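Local coordinates for DUF3829 domain-containing protein (Bacteroides thetaiotaomicron, PDB 3RH3), which is of unknown function but belongs to the DUF3829-like family, builds an all-alpha fold and is probably made as a lipoprotein, at residues A[174-178]-A[232-236]. Residues are numbered along the deposited sequence; the frame is centred on the assembly and turned at random.
Sequences VQSIM and FMNDM
With CG set anti to the backbone N (chi1 167°), the ring of Phe232 reaches across from helix 216-240 to helix 161-181, where the matching torsion of Val174 (165°) lays CG1 over the ring's centre. This methyl lies 3.9 Å from the centroid of the Phe232 ring and nearly on its normal, a CH-pi contact, while the second branch, CG2, touches the rim at CD2. CB of Met236, one turn along the same helix, covers the opposite face, offset toward the rim. The edge is met by the selenomethionine Met178, whose chain, bent at chi2 and chi3, brings SE close to the ring plane, 3.9 Å from CE1 of Phe232. Farther round the edge, CG2 of Ile177 approaches CZ of Phe232 at 4.0 Å and also packs on CG of Met236 at 3.6 Å. Met236, likewise a selenomethionine and bent at chi2 and chi3, carries its CE across to within 3.5 Å of SE of Met178. Were Phe232 an alanine, the Val174 methyls and the selenium of Met178 would probably lose their aromatic partner, and a gap would be likely to open between the helices. No hydrogen bond joins the two segments. Their axes run nearly parallel, 13° apart, at a separation of 12.0 Å that large side chains bridge. Tyr257 meets Phe232 edge-to-face, and its helix, 247-257, also packs on Met178 and Met236. The arrangement is a Met-aromatic and a CH-pi contact within a buried apolar interface between near-parallel helices in the all-alpha C-terminal domain of this DUF3829-like protein.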
# COMPACT_ATOMS: atom_id res chain seq x y z
N VAL A 174 -6.65 3.98 -2.19
CA VAL A 174 -7.00 2.65 -2.67
C VAL A 174 -5.93 1.63 -2.22
O VAL A 174 -6.26 0.55 -1.71
CB VAL A 174 -7.24 2.63 -4.22
CG1 VAL A 174 -7.23 1.20 -4.76
CG2 VAL A 174 -8.54 3.34 -4.59
N GLN A 175 -4.65 2.01 -2.39
CA GLN A 175 -3.49 1.20 -2.01
C GLN A 175 -3.54 0.89 -0.49
O GLN A 175 -3.31 -0.26 -0.10
CB GLN A 175 -2.21 1.93 -2.40
CG GLN A 175 -0.92 1.28 -1.90
CD GLN A 175 0.30 2.02 -2.36
OE1 GLN A 175 1.04 1.56 -3.22
NE2 GLN A 175 0.53 3.21 -1.82
N SER A 176 -3.87 1.90 0.35
CA SER A 176 -4.03 1.68 1.81
C SER A 176 -5.17 0.68 2.11
O SER A 176 -4.99 -0.23 2.93
CB SER A 176 -4.31 3.00 2.54
OG SER A 176 -3.19 3.86 2.46
N ILE A 177 -6.30 0.81 1.39
CA ILE A 177 -7.45 -0.11 1.58
C ILE A 177 -7.04 -1.55 1.21
O ILE A 177 -7.38 -2.50 1.95
CB ILE A 177 -8.71 0.35 0.80
CG1 ILE A 177 -9.18 1.73 1.31
CG2 ILE A 177 -9.84 -0.67 0.93
CD1 ILE A 177 -10.07 2.49 0.38
N MSE A 178 -6.30 -1.71 0.07
CA MSE A 178 -5.86 -3.02 -0.39
C MSE A 178 -4.89 -3.63 0.61
O MSE A 178 -5.00 -4.81 0.92
CB MSE A 178 -5.26 -2.94 -1.80
CG MSE A 178 -6.35 -2.82 -2.88
SE MSE A 178 -7.35 -4.49 -3.03
CE MSE A 178 -6.16 -5.35 -4.23
N PHE A 232 -14.22 0.02 -7.78
CA PHE A 232 -13.33 -0.53 -6.76
C PHE A 232 -14.05 -0.57 -5.44
O PHE A 232 -14.02 -1.57 -4.73
CB PHE A 232 -11.99 0.26 -6.65
CG PHE A 232 -11.25 -0.12 -5.41
CD1 PHE A 232 -10.55 -1.33 -5.34
CD2 PHE A 232 -11.35 0.64 -4.24
CE1 PHE A 232 -9.92 -1.73 -4.15
CE2 PHE A 232 -10.73 0.23 -3.05
CZ PHE A 232 -10.03 -0.96 -3.02
N MSE A 233 -14.69 0.53 -5.12
CA MSE A 233 -15.44 0.69 -3.87
C MSE A 233 -16.61 -0.32 -3.73
O MSE A 233 -16.82 -0.83 -2.63
CB MSE A 233 -15.96 2.14 -3.76
CG MSE A 233 -14.84 3.08 -3.33
SE MSE A 233 -15.44 4.91 -3.17
CE MSE A 233 -15.89 4.93 -1.40
N ASN A 234 -17.30 -0.63 -4.85
CA ASN A 234 -18.37 -1.61 -4.86
C ASN A 234 -17.81 -3.01 -4.62
O ASN A 234 -18.37 -3.78 -3.84
CB ASN A 234 -19.16 -1.55 -6.19
CG ASN A 234 -19.98 -0.29 -6.34
OD1 ASN A 234 -20.41 0.33 -5.37
ND2 ASN A 234 -20.24 0.10 -7.57
N ASP A 235 -16.68 -3.31 -5.29
CA ASP A 235 -16.00 -4.60 -5.17
C ASP A 235 -15.42 -4.77 -3.76
O ASP A 235 -15.56 -5.84 -3.17
CB ASP A 235 -14.89 -4.73 -6.24
CG ASP A 235 -15.36 -4.78 -7.69
OD1 ASP A 235 -16.60 -4.63 -7.94
OD2 ASP A 235 -14.50 -4.99 -8.58
N MSE A 236 -14.81 -3.72 -3.19
CA MSE A 236 -14.21 -3.78 -1.86
C MSE A 236 -15.32 -3.87 -0.80
O MSE A 236 -15.16 -4.67 0.12
CB MSE A 236 -13.24 -2.61 -1.59
CG MSE A 236 -12.57 -2.67 -0.21
SE MSE A 236 -11.73 -4.43 0.22
CE MSE A 236 -10.04 -4.21 -0.84